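Local coordinates for protein putative sugar ABC transporter (Yersinia enterocolitica subsp. enterocolitica 8081, PDB 5ULB) that probably serves as the periplasmic sugar-binding component of an ABC transporter, holding methylthioribose-like sugars in the cleft between its two lobes, at residues G141-V150 and G172-V182. Residues are numbered along the deposited sequence; the frame is centred on the assembly and turned at random. Where two conformers were deposited one is given.
Sequences GKANIIKLWV and GITELESIGAV
Ser178 OG is gripped by two partners: Lys147 NZ donates to it at 2.9 Å, and a water at 2.7 Å from the hydroxyl ties it on to the carbonyl O of Trp149. Lys147 reaches it because its chain starts extended, then bends twice at the end (chi3 63°, chi4 74°), which also sets NZ 3.1 Å above the Trp149 ring plane, offset toward the rim. Gln160 takes a second bond from the ammonium, while Glu175 OE1, bound to Tyr163, stays 4.2 Å from NZ, near enough that its charge would probably favour the protonated lysine. A long, flexible amine suits this place because it reaches both Ser178 on the next strand and Gln160 on helix 154-169.

The strands run parallel, and alternate residues of 143-149 bond across to 172-179, while those between bond the chain on the other side, around strand 208-211. The Thr174 N to Ala143 O bond is nearly straight, at 171°. At Leu176 the ladder slips by one residue, a beta bulge: Leu176 N bonds Ile145 O, yet the next acceptor is Glu177 O, taken by Lys147 N, and Glu177 N is buried without a partner. The bulge turns Leu176 toward the neighbouring strand, where its CB meets Ile146 CD1 at 3.9 Å.

Beta-branched isoleucines pack on both faces where helices cover them. Toward helices 124-138 and 154-169, Ile145 CD1 crosses onto Ile173 CG2 at 3.8 Å; on the other face Ile146 and Ile179 both pack against Val197 of helix 186-200. Gly180 has backbone angles that would press any CB against Ile179 O; its CA lies 3.4 Å from Trp149 O.

Beyond the strand end, Val150 lies about 4 Å from the bound 5-Se-methyl-5-seleno-ribofuranose, seen as both anomers, placing this edge beta-alpha-beta unit, crossing through helix 154-169, beside the sugar cleft of a periplasmic binding protein.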
ATOM      1  N   GLY A 141     -21.326   1.506 -18.343  1.00 16.50           N
ATOM      2  CA  GLY A 141     -20.546   0.699 -19.246  1.00 18.74           C
ATOM      3  C   GLY A 141     -20.061   1.425 -20.468  1.00 15.05           C
ATOM      4  O   GLY A 141     -19.502   0.782 -21.360  1.00 20.93           O
ATOM      5  N   LYS A 142     -20.154   2.764 -20.498  1.00 17.26           N
ATOM      6  CA  LYS A 142     -19.726   3.516 -21.700  1.00 17.58           C
ATOM      7  C   LYS A 142     -18.901   4.728 -21.214  1.00 16.09           C
ATOM      8  O   LYS A 142     -19.445   5.699 -20.680  1.00 16.82           O
ATOM      9  CB  LYS A 142     -20.938   4.042 -22.486  1.00 20.47           C
ATOM     10  CG  LYS A 142     -20.448   4.811 -23.756  1.00 25.69           C
ATOM     11  CD  LYS A 142     -21.707   5.230 -24.546  1.00 39.17           C
ATOM     12  CE  LYS A 142     -21.537   5.243 -26.049  1.00 61.07           C
ATOM     13  NZ  LYS A 142     -20.626   6.380 -26.237  1.00 59.81           N
ATOM     14  N   ALA A 143     -17.601   4.665 -21.489  1.00 14.91           N
ATOM     15  CA  ALA A 143     -16.716   5.765 -21.046  1.00 14.83           C
ATOM     16  C   ALA A 143     -15.426   5.665 -21.793  1.00 14.27           C
ATOM     17  O   ALA A 143     -14.863   4.555 -22.001  1.00 15.93           O
ATOM     18  CB  ALA A 143     -16.474   5.613 -19.543  1.00 15.57           C
ATOM     19  N   ASN A 144     -14.898   6.849 -22.107  1.00 12.99           N
ATOM     20  CA  ASN A 144     -13.468   6.986 -22.567  1.00 12.66           C
ATOM     21  C   ASN A 144     -12.621   7.288 -21.339  1.00 11.06           C
ATOM     22  O   ASN A 144     -12.932   8.281 -20.662  1.00 12.69           O
ATOM     23  CB  ASN A 144     -13.400   8.109 -23.596  1.00 13.97           C
ATOM     24  CG  ASN A 144     -14.166   7.752 -24.847  1.00 17.19           C
ATOM     25  OD1 ASN A 144     -13.988   6.623 -25.358  1.00 21.10           O
ATOM     26  ND2 ASN A 144     -15.042   8.669 -25.315  1.00 23.18           N
ATOM     27  N   ILE A 145     -11.609   6.484 -21.062  1.00 11.55           N
ATOM     28  CA  ILE A 145     -10.842   6.592 -19.795  1.00 11.32           C
ATOM     29  C   ILE A 145      -9.375   6.752 -20.066  1.00 10.42           C
ATOM     30  O   ILE A 145      -8.840   6.306 -21.089  1.00 11.77           O
ATOM     31  CB  ILE A 145     -11.146   5.448 -18.856  1.00 11.65           C
ATOM     32  CG1 ILE A 145     -10.576   4.129 -19.304  1.00 14.00           C
ATOM     33  CG2 ILE A 145     -12.682   5.345 -18.652  1.00 12.63           C
ATOM     34  CD1 ILE A 145     -10.636   3.066 -18.286  1.00 23.72           C
ATOM     35  N   ILE A 146      -8.717   7.286 -19.013  1.00  9.26           N
ATOM     36  CA  ILE A 146      -7.257   7.162 -18.890  1.00  9.77           C
ATOM     37  C   ILE A 146      -7.011   6.241 -17.682  1.00  9.26           C
ATOM     38  O   ILE A 146      -7.659   6.408 -16.674  1.00 10.31           O
ATOM     39  CB  ILE A 146      -6.598   8.581 -18.629  1.00 11.05           C
ATOM     40  CG1 ILE A 146      -7.056   9.611 -19.647  1.00 15.15           C
ATOM     41  CG2 ILE A 146      -5.113   8.443 -18.588  1.00 12.48           C
ATOM     42  CD1 ILE A 146      -6.839   9.270 -21.030  1.00 18.42           C
ATOM     43  N   LYS A 147      -6.009   5.381 -17.810  1.00  9.09           N
ATOM     44  CA  LYS A 147      -5.549   4.547 -16.705  1.00  9.26           C
ATOM     45  C   LYS A 147      -4.185   5.125 -16.234  1.00  8.83           C
ATOM     46  O   LYS A 147      -3.329   5.434 -17.021  1.00 10.91           O
ATOM     47  CB  LYS A 147      -5.365   3.094 -17.218  1.00 11.08           C
ATOM     48  CG  LYS A 147      -4.743   2.154 -16.177  1.00 11.98           C
ATOM     49  CD  LYS A 147      -4.897   0.725 -16.561  1.00 14.04           C
ATOM     50  CE  LYS A 147      -4.245   0.237 -17.783  1.00 17.28           C
ATOM     51  NZ  LYS A 147      -2.867   0.078 -17.706  1.00 19.38           N
ATOM     52  N   LEU A 148      -4.091   5.206 -14.903  1.00  8.55           N
ATOM     53  CA  LEU A 148      -2.769   5.583 -14.265  1.00  8.51           C
ATOM     54  C   LEU A 148      -2.251   4.316 -13.618  1.00  9.00           C
ATOM     55  O   LEU A 148      -2.879   3.739 -12.723  1.00  9.28           O
ATOM     56  CB  LEU A 148      -2.940   6.664 -13.230  1.00  9.09           C
ATOM     57  CG  LEU A 148      -3.889   7.829 -13.597  1.00  9.47           C
ATOM     58  CD1 LEU A 148      -4.098   8.790 -12.430  1.00 10.14           C
ATOM     59  CD2 LEU A 148      -3.397   8.581 -14.825  1.00 11.21           C
ATOM     60  N   TRP A 149      -1.081   3.836 -14.100  1.00  8.50           N
ATOM     61  CA  TRP A 149      -0.640   2.503 -13.806  1.00  9.16           C
ATOM     62  C   TRP A 149       0.882   2.389 -14.196  1.00  9.51           C
ATOM     63  O   TRP A 149       1.298   3.119 -15.095  1.00 11.26           O
ATOM     64  CB  TRP A 149      -1.432   1.498 -14.677  1.00 10.22           C
ATOM     65  CG  TRP A 149      -1.164   0.049 -14.522  1.00 10.44           C
ATOM     66  CD1 TRP A 149      -1.575  -0.788 -13.528  1.00 11.36           C
ATOM     67  CD2 TRP A 149      -0.284  -0.754 -15.360  1.00 10.49           C
ATOM     68  NE1 TRP A 149      -1.044  -1.998 -13.740  1.00 11.64           N
ATOM     69  CE2 TRP A 149      -0.267  -2.069 -14.854  1.00 10.79           C
ATOM     70  CE3 TRP A 149       0.401  -0.488 -16.546  1.00 12.35           C
ATOM     71  CZ2 TRP A 149       0.401  -3.086 -15.465  1.00 12.40           C
ATOM     72  CZ3 TRP A 149       1.101  -1.479 -17.134  1.00 14.05           C
ATOM     73  CH2 TRP A 149       1.077  -2.750 -16.590  1.00 15.15           C
ATOM     74  N   VAL A 150       1.582   1.556 -13.530  1.00  9.05           N
ATOM     75  CA  VAL A 150       3.021   1.228 -13.868  1.00 10.77           C
ATOM     76  C   VAL A 150       3.217  -0.264 -13.868  1.00 10.38           C
ATOM     77  O   VAL A 150       2.804  -0.947 -12.946  1.00 11.67           O
ATOM     78  CB  VAL A 150       3.983   1.992 -12.953  1.00 11.72           C
ATOM     79  CG1 VAL A 150       3.834   1.643 -11.490  1.00 11.60           C
ATOM     80  CG2 VAL A 150       5.412   1.823 -13.387  1.00 13.18           C
ATOM     81  N   GLY A 172     -17.917  -1.191 -24.073  1.00 17.66           N
ATOM     82  CA  GLY A 172     -18.059   0.228 -24.251  1.00 18.75           C
ATOM     83  C   GLY A 172     -17.143   1.076 -23.387  1.00 16.60           C
ATOM     84  O   GLY A 172     -17.197   2.309 -23.478  1.00 19.98           O
ATOM     85  N   ILE A 173     -16.238   0.467 -22.650  1.00 15.46           N
ATOM     86  CA  ILE A 173     -15.170   1.188 -21.958  1.00 15.39           C
ATOM     87  C   ILE A 173     -13.965   1.191 -22.867  1.00 16.09           C
ATOM     88  O   ILE A 173     -13.509   0.155 -23.315  1.00 19.04           O
ATOM     89  CB  ILE A 173     -14.795   0.603 -20.607  1.00 19.32           C
ATOM     90  CG1 ILE A 173     -15.993   0.485 -19.652  1.00 19.52           C
ATOM     91  CG2 ILE A 173     -13.696   1.458 -19.974  1.00 19.24           C
ATOM     92  CD1 ILE A 173     -16.632   1.755 -19.210  1.00 19.47           C
ATOM     93  N   THR A 174     -13.477   2.394 -23.230  1.00 15.23           N
ATOM     94  CA  THR A 174     -12.367   2.547 -24.132  1.00 16.34           C
ATOM     95  C   THR A 174     -11.206   3.145 -23.327  1.00 15.09           C
ATOM     96  O   THR A 174     -11.340   4.242 -22.820  1.00 14.71           O
ATOM     97  CB  THR A 174     -12.732   3.434 -25.313  1.00 22.31           C
ATOM     98  OG1 THR A 174     -13.801   2.876 -26.060  1.00 28.18           O
ATOM     99  CG2 THR A 174     -11.497   3.715 -26.193  1.00 24.03           C
ATOM    100  N   GLU A 175     -10.044   2.445 -23.275  1.00 14.57           N
ATOM    101  CA  GLU A 175      -8.862   2.987 -22.686  1.00 13.80           C
ATOM    102  C   GLU A 175      -8.152   3.817 -23.751  1.00 14.83           C
ATOM    103  O   GLU A 175      -7.630   3.285 -24.720  1.00 16.83           O
ATOM    104  CB  GLU A 175      -7.946   1.886 -22.238  1.00 15.53           C
ATOM    105  CG  GLU A 175      -6.670   2.395 -21.569  1.00 17.97           C
ATOM    106  CD  GLU A 175      -5.624   1.315 -21.344  1.00 19.33           C
ATOM    107  OE1 GLU A 175      -5.917   0.344 -20.631  1.00 23.48           O
ATOM    108  OE2 GLU A 175      -4.446   1.426 -21.846  1.00 23.29           O
ATOM    109  N   LEU A 176      -8.134   5.109 -23.535  1.00 12.70           N
ATOM    110  CA  LEU A 176      -7.438   6.024 -24.481  1.00 12.96           C
ATOM    111  C   LEU A 176      -5.935   5.853 -24.358  1.00 14.11           C
ATOM    112  O   LEU A 176      -5.236   5.871 -25.381  1.00 16.75           O
ATOM    113  CB  LEU A 176      -7.897   7.454 -24.290  1.00 14.10           C
ATOM    114  CG  LEU A 176      -9.320   7.776 -24.523  1.00 15.59           C
ATOM    115  CD1 LEU A 176      -9.567   9.179 -24.019  1.00 18.47           C
ATOM    116  CD2 LEU A 176      -9.748   7.515 -25.914  1.00 20.08           C
ATOM    117  N   GLU A 177      -5.421   5.817 -23.118  1.00 12.51           N
ATOM    118  CA  GLU A 177      -4.010   5.779 -22.796  1.00 13.76           C
ATOM    119  C   GLU A 177      -3.851   5.288 -21.385  1.00 12.75           C
ATOM    120  O   GLU A 177      -4.735   5.451 -20.553  1.00 13.10           O
ATOM    121  CB  GLU A 177      -3.410   7.260 -22.913  1.00 18.66           C
ATOM    122  CG  GLU A 177      -1.961   7.245 -23.177  1.00 27.58           C
ATOM    123  CD  GLU A 177      -1.465   8.556 -23.710  1.00 30.60           C
ATOM    124  OE1 GLU A 177      -0.283   8.782 -23.340  1.00 33.96           O
ATOM    125  OE2 GLU A 177      -2.154   9.268 -24.574  1.00 24.25           O
ATOM    126  N   SER A 178      -2.641   4.771 -21.130  1.00 11.94           N
ATOM    127  CA  SER A 178      -2.162   4.493 -19.812  1.00 11.91           C
ATOM    128  C   SER A 178      -0.864   5.278 -19.528  1.00 11.91           C
ATOM    129  O   SER A 178      -0.006   5.287 -20.393  1.00 16.47           O
ATOM    130  CB  SER A 178      -1.942   2.983 -19.665  1.00 15.27           C
ATOM    131  OG  SER A 178      -1.621   2.652 -18.300  1.00 17.22           O
ATOM    132  N   ILE A 179      -0.783   5.839 -18.353  1.00 10.68           N
ATOM    133  CA  ILE A 179       0.287   6.715 -17.913  0.55 12.42           C
ATOM    134  C   ILE A 179       0.752   6.283 -16.594  1.00 11.22           C
ATOM    135  O   ILE A 179      -0.080   5.962 -15.726  1.00 11.90           O
ATOM    136  CB  ILE A 179      -0.309   8.191 -17.576  0.55 18.42           C
ATOM    137  CG1 ILE A 179      -0.670   8.892 -18.775  0.55 22.40           C
ATOM    138  CG2 ILE A 179       0.615   9.085 -16.675  0.55 17.99           C
ATOM    139  CD1 ILE A 179      -1.533  10.127 -18.504  0.55 16.77           C
ATOM    140  N   GLY A 180       2.079   6.364 -16.319  1.00 11.53           N
ATOM    141  CA  GLY A 180       2.560   6.239 -14.972  1.00 12.47           C
ATOM    142  C   GLY A 180       4.011   5.782 -14.893  1.00 12.10           C
ATOM    143  O   GLY A 180       4.375   4.895 -15.609  1.00 13.81           O
ATOM    144  N   ALA A 181       4.737   6.335 -13.899  1.00 11.93           N
ATOM    145  CA  ALA A 181       6.094   5.873 -13.602  1.00 12.61           C
ATOM    146  C   ALA A 181       6.367   6.115 -12.151  1.00 13.45           C
ATOM    147  O   ALA A 181       5.789   7.019 -11.506  1.00 13.14           O
ATOM    148  CB  ALA A 181       7.081   6.685 -14.463  1.00 15.89           C
ATOM    149  N   VAL A 182       7.315   5.347 -11.618  1.00 14.09           N
ATOM    150  CA  VAL A 182       7.847   5.653 -10.313  1.00 14.77           C
ATOM    151  C   VAL A 182       9.056   6.607 -10.458  1.00 16.85           C
ATOM    152  O   VAL A 182       9.896   6.381 -11.316  1.00 18.39           O
ATOM    153  CB  VAL A 182       8.340   4.359  -9.611  1.00 15.43           C
ATOM    154  CG1 VAL A 182       8.992   4.661  -8.245  1.00 20.33           C
ATOM    155  CG2 VAL A 182       7.185   3.382  -9.443  1.00 15.42           C
TER
HETATM  156  O   HOH W   1     -19.917  -1.746 -22.023  1.00 23.20           O
HETATM  157  O   HOH W   2       0.989   3.114 -17.824  1.00 19.85           O